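Glucosamine--fructose-6-phosphate aminotransferase [isomerizing] (Francisella tularensis subsp. tularensis, PDB 3TBF) catalyses the glutamine-dependent conversion of fructose 6-phosphate to glucosamine 6-phosphate, the isomerisation probably being the task of the C-terminal, sugar-phosphate-isomerase-like part crystallised here. Local coordinates at residues Q170-A175 against A336-T341; I307-K312 against I342-L347; I38-F43 against E49-T54; Y74-E77 against P83-V86. All blocks are in the same frame, centred on the assembly; numbering follows the deposited sequence.

Contact 1: residues Q170-A175 against A336-T341; sequences QLVALA and APVVFT
This is a buried, wholly apolar helix-to-helix contact: Leu-171 and Val-172 on helix 165-184, of the first SIS domain, meet Val-338 on helix 335-355, of the second. It therefore joins the two halves of the chain near its centre. Val-338 carries the far side of the contact with a single methyl, CG2. That carbon stands 4.0 Å from Leu-171 CB, so its closest approach is to the base of the leucine, with the branch only a little further off. Val-172 adds its own CG2, 4.3 Å from Val-338 CG2, a methyl meeting a methyl at looser range. In Val-338 the other methyl, CG1, is anti to the backbone N (chi1 179°), which leaves CG2 beside that nitrogen and turned to the partner helix. Valine suits the place because its bulk sits close to its own backbone; the CA atoms of Leu-171 and Val-338 come within 7.0 Å. Beside the valine, Thr-341 turns its hydroxyl back on its own helix, OG1 giving a 2.9 Å hydrogen bond to Pro-337 O in the carbonyl plane. The backbone bonds of Thr-341 N, to that oxygen and to Val-338 O, are both weak, and the hydroxyl adds a firmer link two residues before Pro-343. Ile-203 of helix 203-211 touches both Val-172 and Val-338, while Leu-171 also packs on Ala-68 and Thr-71 of helix 63-80. With no hydrogen bond or charge pair across it, the contact depends on dispersion, exclusion of water and the fit of its hydrocarbon groups.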
loop_
_atom_site.group_PDB
_atom_site.type_symbol
_atom_site.label_atom_id
_atom_site.label_comp_id
_atom_site.label_asym_id
_atom_site.label_seq_id
_atom_site.Cartn_x
_atom_site.Cartn_y
_atom_site.Cartn_z
ATOM N N GLN A 170 -5.161 18.912 5.348
ATOM C CA GLN A 170 -3.818 18.311 5.331
ATOM C C GLN A 170 -3.259 18.289 3.931
ATOM O O GLN A 170 -2.106 18.640 3.724
ATOM C CB GLN A 170 -3.794 16.944 5.958
ATOM C CG GLN A 170 -3.962 16.988 7.472
ATOM C CD GLN A 170 -4.385 15.637 8.028
ATOM O OE1 GLN A 170 -4.488 14.666 7.289
ATOM N NE2 GLN A 170 -4.583 15.561 9.335
ATOM N N LEU A 171 -4.078 17.947 2.954
ATOM C CA LEU A 171 -3.663 18.056 1.559
ATOM C C LEU A 171 -3.221 19.473 1.211
ATOM O O LEU A 171 -2.175 19.689 0.660
ATOM C CB LEU A 171 -4.804 17.661 0.647
ATOM C CG LEU A 171 -4.959 16.238 0.028
ATOM C CD1 LEU A 171 -3.963 15.210 0.463
ATOM C CD2 LEU A 171 -6.362 15.731 0.199
ATOM N N VAL A 172 -4.014 20.464 1.545
ATOM C CA VAL A 172 -3.638 21.805 1.205
ATOM C C VAL A 172 -2.310 22.194 1.881
ATOM O O VAL A 172 -1.428 22.747 1.228
ATOM C CB VAL A 172 -4.770 22.801 1.531
ATOM C CG1 VAL A 172 -4.284 24.225 1.510
ATOM C CG2 VAL A 172 -5.887 22.672 0.536
ATOM N N ALA A 173 -2.141 21.882 3.169
ATOM C CA ALA A 173 -0.881 22.198 3.835
ATOM C C ALA A 173 0.286 21.550 3.092
ATOM O O ALA A 173 1.356 22.153 2.947
ATOM C CB ALA A 173 -0.921 21.761 5.283
ATOM N N LEU A 174 0.114 20.303 2.656
ATOM C CA LEU A 174 1.201 19.584 1.987
ATOM C C LEU A 174 1.518 20.207 0.643
ATOM O O LEU A 174 2.672 20.206 0.260
ATOM C CB LEU A 174 0.879 18.096 1.841
ATOM C CG LEU A 174 1.046 17.244 3.120
ATOM C CD1 LEU A 174 0.165 15.965 3.120
ATOM C CD2 LEU A 174 2.481 16.879 3.373
ATOM N N ALA A 175 0.506 20.728 -0.067
ATOM C CA ALA A 175 0.712 21.466 -1.320
ATOM C C ALA A 175 1.506 22.731 -1.105
ATOM O O ALA A 175 2.359 23.063 -1.920
ATOM C CB ALA A 175 -0.615 21.875 -1.976
ATOM N N ALA A 336 -7.244 19.228 -7.945
ATOM C CA ALA A 336 -8.163 18.140 -8.270
ATOM C C ALA A 336 -8.203 17.081 -7.210
ATOM O O ALA A 336 -9.268 16.582 -6.891
ATOM C CB ALA A 336 -7.894 17.545 -9.678
ATOM N N PRO A 337 -7.065 16.744 -6.606
ATOM C CA PRO A 337 -7.166 15.741 -5.536
ATOM C C PRO A 337 -8.087 16.125 -4.371
ATOM O O PRO A 337 -8.814 15.283 -3.826
ATOM C CB PRO A 337 -5.719 15.621 -5.041
ATOM C CG PRO A 337 -4.909 15.928 -6.340
ATOM C CD PRO A 337 -5.668 17.098 -6.915
ATOM N N VAL A 338 -8.038 17.391 -3.979
ATOM C CA VAL A 338 -8.936 17.917 -2.972
ATOM C C VAL A 338 -10.388 17.943 -3.493
ATOM O O VAL A 338 -11.280 17.478 -2.819
ATOM C CB VAL A 338 -8.542 19.354 -2.562
ATOM C CG1 VAL A 338 -9.526 19.878 -1.510
ATOM C CG2 VAL A 338 -7.103 19.417 -2.078
ATOM N N VAL A 339 -10.612 18.484 -4.688
ATOM C CA VAL A 339 -11.978 18.612 -5.204
ATOM C C VAL A 339 -12.673 17.250 -5.349
ATOM O O VAL A 339 -13.815 17.061 -4.934
ATOM C CB VAL A 339 -12.021 19.401 -6.481
ATOM C CG1 VAL A 339 -13.489 19.499 -7.062
ATOM C CG2 VAL A 339 -11.470 20.831 -6.238
ATOM N N PHE A 340 -11.944 16.255 -5.821
ATOM C CA PHE A 340 -12.577 14.986 -6.082
ATOM C C PHE A 340 -12.854 14.268 -4.783
ATOM O O PHE A 340 -13.639 13.320 -4.814
ATOM C CB PHE A 340 -11.714 14.142 -6.968
ATOM C CG PHE A 340 -11.910 14.402 -8.398
ATOM C CD1 PHE A 340 -13.158 14.190 -8.974
ATOM C CD2 PHE A 340 -10.860 14.793 -9.194
ATOM C CE1 PHE A 340 -13.355 14.398 -10.314
ATOM C CE2 PHE A 340 -11.053 15.006 -10.518
ATOM C CZ PHE A 340 -12.307 14.822 -11.093
ATOM N N THR A 341 -12.196 14.663 -3.677
ATOM C CA THR A 341 -12.476 14.079 -2.368
ATOM C C THR A 341 -13.891 14.349 -1.889
ATOM O O THR A 341 -14.520 13.484 -1.284
ATOM C CB THR A 341 -11.481 14.552 -1.268
ATOM O OG1 THR A 341 -10.179 14.102 -1.601
ATOM C CG2 THR A 341 -11.749 13.920 0.055
#

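Contact 2: residues I307-K312 against I342-L347; sequences ILFVDK and IPLQLL
The ring of Phe-309 receives Pro-343 over one face, while Leu-344 comes to it obliquely. Pro-343 CB lies almost above the ring centre, 3.8 Å from the centroid and 13° off the normal, a well-formed CH-pi contact. The nearest single ring atom is Phe-309 CE1, 3.7 Å from that CB. Leu-344 approaches by one methyl: its CD2 is 3.7 Å from Phe-309 CE2, near the CD2-CE2 bond of the ring. The leucine's first bond does not aim at the strand; an extended chain (chi2 -172°) carries the methyl there. On the strand side, CG of Phe-309 lies anti to its carbonyl carbon (chi1 -62°), and the ring slides alongside the helix residues instead of meeting them end on. Phenylalanine gives a broad face to a strand position turned to a helix, and proline gives a compact, rigid hydrocarbon surface to set on it. Proline has no N-H to donate, and helix 335-355 is kinked here; the turn continues with a 2.9 Å bond from Leu-347 N to Pro-343 O. Phe-309 belongs to strand 305-311 of the second parallel sheet, between strands 278-283 and 324-328, and helix 335-355 packs on that sheet. Val-280 touches Phe-309 and Val-282 touches Leu-344, both from strand 278-283, while Ile-217 of helix 214-221 packs against Pro-343.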
loop_
_atom_site.group_PDB
_atom_site.type_symbol
_atom_site.label_atom_id
_atom_site.label_comp_id
_atom_site.label_asym_id
_atom_site.label_seq_id
_atom_site.Cartn_x
_atom_site.Cartn_y
_atom_site.Cartn_z
ATOM N N ILE A 307 -19.880 4.082 -11.312
ATOM C CA ILE A 307 -20.299 5.360 -10.735
ATOM C C ILE A 307 -19.096 6.261 -10.794
ATOM O O ILE A 307 -18.097 6.039 -10.068
ATOM C CB ILE A 307 -20.717 5.167 -9.292
ATOM C CG1 ILE A 307 -21.944 4.252 -9.240
ATOM C CG2 ILE A 307 -21.014 6.456 -8.672
ATOM C CD1 ILE A 307 -22.217 3.730 -7.877
ATOM N N LEU A 308 -19.158 7.246 -11.689
ATOM C CA LEU A 308 -17.968 7.983 -12.056
ATOM C C LEU A 308 -18.078 9.438 -11.752
ATOM O O LEU A 308 -19.052 10.063 -12.098
ATOM C CB LEU A 308 -17.665 7.812 -13.522
ATOM C CG LEU A 308 -17.634 6.385 -14.084
ATOM C CD1 LEU A 308 -17.476 6.500 -15.564
ATOM C CD2 LEU A 308 -16.541 5.511 -13.462
ATOM N N PHE A 309 -17.045 9.965 -11.106
ATOM C CA PHE A 309 -16.890 11.348 -10.881
ATOM C C PHE A 309 -15.777 11.836 -11.762
ATOM O O PHE A 309 -14.628 11.438 -11.667
ATOM C CB PHE A 309 -16.547 11.588 -9.433
ATOM C CG PHE A 309 -17.612 11.148 -8.489
ATOM C CD1 PHE A 309 -18.805 11.824 -8.398
ATOM C CD2 PHE A 309 -17.423 10.063 -7.702
ATOM C CE1 PHE A 309 -19.801 11.413 -7.528
ATOM C CE2 PHE A 309 -18.415 9.661 -6.821
ATOM C CZ PHE A 309 -19.616 10.350 -6.761
ATOM N N VAL A 310 -16.122 12.752 -12.617
ATOM C CA VAL A 310 -15.391 13.003 -13.833
ATOM C C VAL A 310 -15.218 14.494 -13.951
ATOM O O VAL A 310 -16.087 15.220 -13.571
ATOM C CB VAL A 310 -16.276 12.420 -14.972
ATOM C CG1 VAL A 310 -16.257 13.285 -16.243
ATOM C CG2 VAL A 310 -16.006 10.923 -15.168
ATOM N N ASP A 311 -14.084 14.957 -14.450
ATOM C CA ASP A 311 -13.880 16.388 -14.697
ATOM C C ASP A 311 -14.637 16.737 -15.969
ATOM O O ASP A 311 -14.640 15.930 -16.920
ATOM C CB ASP A 311 -12.401 16.734 -14.871
ATOM C CG ASP A 311 -12.158 18.234 -15.045
ATOM O OD1 ASP A 311 -12.464 18.810 -16.122
ATOM O OD2 ASP A 311 -11.665 18.866 -14.089
ATOM N N LYS A 312 -15.267 17.912 -15.988
ATOM C CA LYS A 312 -16.132 18.333 -17.115
ATOM C C LYS A 312 -15.390 18.267 -18.447
ATOM O O LYS A 312 -15.965 17.862 -19.433
ATOM C CB LYS A 312 -16.675 19.756 -16.924
ATOM C CG LYS A 312 -17.617 19.951 -15.671
ATOM C CD LYS A 312 -18.100 21.409 -15.550
ATOM C CE LYS A 312 -19.592 21.559 -15.143
ATOM N NZ LYS A 312 -19.904 23.013 -14.708
ATOM N N ILE A 342 -14.421 15.532 -2.210
ATOM C CA ILE A 342 -15.679 15.961 -1.676
ATOM C C ILE A 342 -16.860 15.015 -2.018
ATOM O O ILE A 342 -17.622 14.654 -1.144
ATOM C CB ILE A 342 -15.987 17.379 -2.125
ATOM C CG1 ILE A 342 -14.857 18.393 -1.777
ATOM C CG2 ILE A 342 -17.285 17.842 -1.548
ATOM C CD1 ILE A 342 -14.259 18.403 -0.366
ATOM N N PRO A 343 -17.026 14.645 -3.287
ATOM C CA PRO A 343 -18.075 13.759 -3.668
ATOM C C PRO A 343 -17.979 12.443 -2.942
ATOM O O PRO A 343 -19.000 11.817 -2.660
ATOM C CB PRO A 343 -17.809 13.500 -5.185
ATOM C CG PRO A 343 -16.863 14.514 -5.658
ATOM C CD PRO A 343 -16.373 15.274 -4.470
ATOM N N LEU A 344 -16.753 11.990 -2.687
ATOM C CA LEU A 344 -16.564 10.730 -2.067
ATOM C C LEU A 344 -16.969 10.867 -0.606
ATOM O O LEU A 344 -17.513 9.938 -0.007
ATOM C CB LEU A 344 -15.123 10.300 -2.250
ATOM C CG LEU A 344 -14.595 10.194 -3.697
ATOM C CD1 LEU A 344 -13.176 9.565 -3.745
ATOM C CD2 LEU A 344 -15.556 9.377 -4.563
ATOM N N GLN A 345 -16.761 12.031 -0.009
ATOM C CA GLN A 345 -17.182 12.198 1.392
ATOM C C GLN A 345 -18.682 12.214 1.426
ATOM O O GLN A 345 -19.267 11.633 2.319
ATOM C CB GLN A 345 -16.677 13.477 2.018
ATOM C CG GLN A 345 -15.220 13.653 1.955
ATOM C CD GLN A 345 -14.789 15.063 2.271
ATOM O OE1 GLN A 345 -15.444 16.049 1.893
ATOM N NE2 GLN A 345 -13.687 15.171 3.008
ATOM N N LEU A 346 -19.304 12.892 0.465
ATOM C CA LEU A 346 -20.760 12.991 0.431
ATOM C C LEU A 346 -21.397 11.622 0.182
ATOM O O LEU A 346 -22.427 11.275 0.758
ATOM C CB LEU A 346 -21.199 13.987 -0.620
ATOM C CG LEU A 346 -21.015 15.483 -0.293
ATOM C CD1 LEU A 346 -21.455 16.416 -1.452
ATOM C CD2 LEU A 346 -21.783 15.887 0.914
ATOM N N LEU A 347 -20.741 10.821 -0.622
ATOM C CA LEU A 347 -21.214 9.506 -0.911
ATOM C C LEU A 347 -21.251 8.720 0.343
ATOM O O LEU A 347 -22.219 8.000 0.611
ATOM C CB LEU A 347 -20.303 8.817 -1.908
ATOM C CG LEU A 347 -20.792 7.411 -2.380
ATOM C CD1 LEU A 347 -22.220 7.427 -2.970
ATOM C CD2 LEU A 347 -19.806 6.769 -3.355
#

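Contact 3: residues I38-F43 against E49-T54; sequences ISLDSF and ELFEKT
Phe-43 and Phe-51 meet with their rings steeply inclined, the planes about 76° apart. Phe-43 CD2 comes to the rim of the Phe-51 ring, near its plane, and lies 4.4 Å from Phe-51 CE2; seen from Phe-43 the approach is oblique. Leu-40 reaches the same rim further round, its CD1 methyl 4.4 Å from Phe-51 CD2. The leucine's first bond runs across the contact, and with CG swung roughly anti to the backbone N (chi1 -159°) a methyl comes near the ring. These are light touches, and no hydrogen bond crosses between the segments. They bring the turn that follows the small hairpin of strands 33-34 and 37-38 up to helix 47-52, the short helix leading into strand 56-61 of the first SIS domain. Phe-51 suits its place as the larger buried surface: it also packs on Leu-104, Ile-149 and, from helix 165-184, Ile-181. The turn that presents Leu-40 and Phe-43 is held by its own bonds, Phe-43 N to Leu-40 O at 3.0 Å and Ser-42 OG to Ser-39 O at 3.0 Å. Ser-39 O also lies in the plane of the Phe-43 ring, at its edge. Further along, Thr-54 OG1 donates to Leu-50 O at 2.8 Å, and Lys-185 NZ bonds to the carbonyl oxygens of both Glu-52 and Thr-54.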
loop_
_atom_site.group_PDB
_atom_site.type_symbol
_atom_site.label_atom_id
_atom_site.label_comp_id
_atom_site.label_asym_id
_atom_site.label_seq_id
_atom_site.Cartn_x
_atom_site.Cartn_y
_atom_site.Cartn_z
ATOM N N ILE A 38 3.060 32.823 -1.284
ATOM C CA ILE A 38 3.529 31.872 -0.300
ATOM C C ILE A 38 4.843 32.360 0.234
ATOM O O ILE A 38 5.721 32.735 -0.535
ATOM C CB ILE A 38 3.656 30.442 -0.836
ATOM C CG1 ILE A 38 2.258 29.856 -1.006
ATOM C CG2 ILE A 38 4.359 29.596 0.159
ATOM C CD1 ILE A 38 2.203 28.614 -1.766
ATOM N N SER A 39 4.924 32.395 1.561
ATOM C CA SER A 39 6.038 33.020 2.233
ATOM C C SER A 39 6.726 32.098 3.233
ATOM O O SER A 39 6.095 31.464 4.077
ATOM C CB SER A 39 5.581 34.298 2.948
ATOM O OG SER A 39 6.660 34.931 3.626
ATOM N N LEU A 40 8.044 32.088 3.149
ATOM C CA LEU A 40 8.872 31.346 4.085
ATOM C C LEU A 40 8.844 32.019 5.477
ATOM O O LEU A 40 8.953 31.332 6.490
ATOM C CB LEU A 40 10.302 31.249 3.533
ATOM C CG LEU A 40 11.152 30.126 4.097
ATOM C CD1 LEU A 40 10.463 28.794 3.807
ATOM C CD2 LEU A 40 12.585 30.178 3.526
ATOM N N ASP A 41 8.674 33.351 5.499
ATOM C CA ASP A 41 8.560 34.147 6.752
ATOM C C ASP A 41 7.367 33.795 7.621
ATOM O O ASP A 41 7.362 34.128 8.791
ATOM C CB ASP A 41 8.468 35.646 6.452
ATOM C CG ASP A 41 9.712 36.183 5.739
ATOM O OD1 ASP A 41 10.799 35.554 5.871
ATOM O OD2 ASP A 41 9.593 37.230 5.041
ATOM N N SER A 42 6.353 33.148 7.060
ATOM C CA SER A 42 5.218 32.694 7.866
ATOM C C SER A 42 5.536 31.434 8.679
ATOM O O SER A 42 4.791 31.092 9.590
ATOM C CB SER A 42 4.013 32.413 6.977
ATOM O OG SER A 42 4.158 31.149 6.346
ATOM N N PHE A 43 6.609 30.731 8.315
ATOM C CA PHE A 43 7.043 29.534 9.028
ATOM C C PHE A 43 7.904 29.917 10.221
ATOM O O PHE A 43 8.332 31.061 10.360
ATOM C CB PHE A 43 7.855 28.610 8.116
ATOM C CG PHE A 43 7.022 27.820 7.149
ATOM C CD1 PHE A 43 6.420 28.437 6.067
ATOM C CD2 PHE A 43 6.857 26.440 7.318
ATOM C CE1 PHE A 43 5.652 27.708 5.172
ATOM C CE2 PHE A 43 6.085 25.691 6.418
ATOM C CZ PHE A 43 5.482 26.326 5.346
ATOM N N GLU A 49 16.636 26.774 7.441
ATOM C CA GLU A 49 17.909 26.083 7.554
ATOM C C GLU A 49 17.643 24.582 7.427
ATOM O O GLU A 49 18.339 23.859 6.746
ATOM C CB GLU A 49 18.561 26.444 8.887
ATOM C CG GLU A 49 19.733 25.574 9.301
ATOM C CD GLU A 49 19.723 25.233 10.816
ATOM O OE1 GLU A 49 19.579 26.185 11.639
ATOM O OE2 GLU A 49 19.873 24.023 11.175
ATOM N N LEU A 50 16.576 24.141 8.057
ATOM C CA LEU A 50 16.192 22.743 8.070
ATOM C C LEU A 50 15.802 22.240 6.662
ATOM O O LEU A 50 16.084 21.103 6.274
ATOM C CB LEU A 50 15.018 22.637 9.011
ATOM C CG LEU A 50 14.732 21.323 9.687
ATOM C CD1 LEU A 50 15.168 21.415 11.165
ATOM C CD2 LEU A 50 13.243 21.056 9.567
ATOM N N PHE A 51 15.171 23.100 5.884
ATOM C CA PHE A 51 14.790 22.747 4.537
ATOM C C PHE A 51 15.987 22.783 3.574
ATOM O O PHE A 51 15.991 22.083 2.560
ATOM C CB PHE A 51 13.709 23.693 4.013
ATOM C CG PHE A 51 12.361 23.580 4.706
ATOM C CD1 PHE A 51 11.976 22.436 5.391
ATOM C CD2 PHE A 51 11.444 24.632 4.610
ATOM C CE1 PHE A 51 10.726 22.348 5.985
ATOM C CE2 PHE A 51 10.187 24.539 5.207
ATOM C CZ PHE A 51 9.831 23.389 5.883
ATOM N N GLU A 52 16.981 23.624 3.863
ATOM C CA GLU A 52 18.179 23.708 3.027
ATOM C C GLU A 52 18.968 22.432 3.181
ATOM O O GLU A 52 19.588 21.991 2.247
ATOM C CB GLU A 52 19.051 24.886 3.424
ATOM C CG GLU A 52 18.363 26.219 3.241
ATOM C CD GLU A 52 19.273 27.448 3.476
ATOM O OE1 GLU A 52 20.108 27.438 4.430
ATOM O OE2 GLU A 52 19.116 28.433 2.711
ATOM N N LYS A 53 18.927 21.835 4.361
ATOM C CA LYS A 53 19.599 20.550 4.615
ATOM C C LYS A 53 18.830 19.300 4.153
ATOM O O LYS A 53 19.383 18.222 4.141
ATOM C CB LYS A 53 19.818 20.369 6.111
ATOM C CG LYS A 53 20.653 21.418 6.812
ATOM C CD LYS A 53 20.575 21.159 8.336
ATOM C CE LYS A 53 21.454 22.134 9.171
ATOM N NZ LYS A 53 21.390 21.857 10.658
ATOM N N THR A 54 17.558 19.435 3.816
ATOM C CA THR A 54 16.705 18.308 3.521
ATOM C C THR A 54 17.013 17.793 2.167
ATOM O O THR A 54 17.065 18.576 1.224
ATOM C CB THR A 54 15.247 18.705 3.545
ATOM O OG1 THR A 54 14.898 19.035 4.882
ATOM C CG2 THR A 54 14.325 17.595 2.995
#

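Contact 4: residues Y74-E77 against P83-V86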
loop_
_atom_site.group_PDB
_atom_site.type_symbol
_atom_site.label_atom_id
_atom_site.label_comp_id
_atom_site.label_asym_id
_atom_site.label_seq_id
_atom_site.Cartn_x
_atom_site.Cartn_y
_atom_site.Cartn_z
ATOM N N TYR A 74 3.390 12.439 -4.632
ATOM C CA TYR A 74 3.380 12.651 -6.074
ATOM C C TYR A 74 3.817 14.099 -6.310
ATOM O O TYR A 74 4.655 14.364 -7.190
ATOM C CB TYR A 74 1.996 12.395 -6.664
ATOM C CG TYR A 74 1.642 10.938 -6.791
ATOM C CD1 TYR A 74 1.228 10.207 -5.698
ATOM C CD2 TYR A 74 1.677 10.282 -8.021
ATOM C CE1 TYR A 74 0.885 8.816 -5.794
ATOM C CE2 TYR A 74 1.332 8.912 -8.137
ATOM C CZ TYR A 74 0.941 8.185 -7.008
ATOM O OH TYR A 74 0.605 6.826 -7.094
ATOM N N TRP A 75 3.273 15.026 -5.507
ATOM C CA TRP A 75 3.505 16.481 -5.682
ATOM C C TRP A 75 4.965 16.794 -5.344
ATOM O O TRP A 75 5.620 17.521 -6.069
ATOM C CB TRP A 75 2.635 17.309 -4.725
ATOM C CG TRP A 75 1.208 17.304 -4.978
ATOM C CD1 TRP A 75 0.593 17.167 -6.184
ATOM C CD2 TRP A 75 0.167 17.546 -4.017
ATOM N NE1 TRP A 75 -0.775 17.287 -6.033
ATOM C CE2 TRP A 75 -1.060 17.538 -4.717
ATOM C CE3 TRP A 75 0.155 17.767 -2.652
ATOM C CZ2 TRP A 75 -2.295 17.731 -4.089
ATOM C CZ3 TRP A 75 -1.090 17.971 -2.012
ATOM C CH2 TRP A 75 -2.299 17.950 -2.747
ATOM N N ILE A 76 5.446 16.236 -4.245
ATOM C CA ILE A 76 6.788 16.532 -3.776
ATOM C C ILE A 76 7.869 16.110 -4.747
ATOM O O ILE A 76 8.792 16.856 -5.021
ATOM C CB ILE A 76 7.095 15.915 -2.431
ATOM C CG1 ILE A 76 6.261 16.592 -1.345
ATOM C CG2 ILE A 76 8.564 16.118 -2.134
ATOM C CD1 ILE A 76 6.188 15.872 -0.065
ATOM N N GLU A 77 7.756 14.896 -5.245
ATOM C CA GLU A 77 8.683 14.398 -6.227
ATOM C C GLU A 77 8.611 15.154 -7.540
ATOM O O GLU A 77 9.630 15.535 -8.075
ATOM C CB GLU A 77 8.457 12.891 -6.401
ATOM C CG GLU A 77 8.859 12.138 -5.122
ATOM C CD GLU A 77 9.538 10.764 -5.338
ATOM O OE1 GLU A 77 9.539 10.254 -6.504
ATOM O OE2 GLU A 77 10.066 10.234 -4.303
ATOM N N PRO A 83 13.242 13.504 -3.200
ATOM C CA PRO A 83 12.697 12.172 -3.050
ATOM C C PRO A 83 11.847 12.049 -1.757
ATOM O O PRO A 83 12.144 12.697 -0.733
ATOM C CB PRO A 83 13.943 11.289 -3.030
ATOM C CG PRO A 83 15.030 12.159 -2.660
ATOM C CD PRO A 83 14.706 13.516 -3.180
ATOM N N CYS A 84 10.789 11.244 -1.814
ATOM C CA CYS A 84 9.830 11.174 -0.717
ATOM C C CYS A 84 9.402 9.734 -0.455
ATOM O O CYS A 84 9.101 8.994 -1.404
ATOM C CB CYS A 84 8.628 11.995 -1.118
ATOM S SG CYS A 84 7.439 12.267 0.186
ATOM N N SER A 85 9.400 9.297 0.800
ATOM C CA SER A 85 8.808 8.016 1.097
ATOM C C SER A 85 7.657 8.166 2.094
ATOM O O SER A 85 7.617 9.124 2.904
ATOM C CB SER A 85 9.853 7.030 1.616
ATOM O OG SER A 85 10.364 7.469 2.840
ATOM N N VAL A 86 6.683 7.270 2.010
ATOM C CA VAL A 86 5.586 7.418 2.881
ATOM C C VAL A 86 5.341 6.124 3.575
ATOM O O VAL A 86 5.148 5.136 2.905
ATOM C CB VAL A 86 4.301 7.839 2.162
ATOM C CG1 VAL A 86 3.232 8.039 3.215
ATOM C CG2 VAL A 86 4.489 9.162 1.423
#
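Within the beta-alpha-beta unit formed by strand 56-61, helix 63-80 and strand 84-88, Glu-77 and Ile-76 on the helix meet Cys-84 at the start of the second strand. Glu-77 OE2 accepts a hydrogen bond from Cys-84 N at 2.8 Å, with an N-H...O angle of 158°, through the lone pair directed away from the other carboxylate oxygen. The glutamate's first bond does not point at the strand; a bend at chi2 (-143°) brings its end there, and OE2 also lies 3.5 Å from Pro-83 CA. From the preceding residue, Ile-76 CD1 rests against Cys-84 SG at 3.8 Å, the sulfur being swung anti to its backbone N (chi1 -170°). Cysteine is small and only weakly polar, which suits a side chain packed between Ile-76 and Ile-59 of strand 56-61. Strand 84-88 is the outermost of the first parallel sheet within the chain. Pro-83 and Ser-85 make their backbone bonds to the neighbouring strand 56-61, so the intervening N-H of Cys-84 faces the other edge, where the carboxylate takes it up. Cys-84 O lies 3.3 Å from Glu-77 OE2, two acceptors that do not bond; Lys-73 NZ bonds to that carbonyl. The other oxygen, Glu-77 OE1, reaches the second subunit, with a salt bridge to Arg-95 and a hydrogen bond from Val-98 N of that subunit; these would probably favour an ionised carboxylate.

In the fold
Contact 1 is the hub, its centre about 5 Å from that of the chain. Contact 2 continues along the same helix 335-355, with centres about 14 Å apart; Phe-340 CE1 lies 3.5 Å from Phe-309 O. On the other flank contact 4 adjoins it through Trp-75, whose CZ3 is 3.4 Å from Leu-171 O and whose CZ2 is 3.9 Å from Pro-337 CG. Contacts 2 and 4 belong to different SIS domains, about 25 Å apart between centres, with contact 1 bridging them. Contact 3 is peripheral, about 17 Å from contact 4 between centres and about 35 Å from contact 2. Of the four, contact 4 alone touches the second subunit.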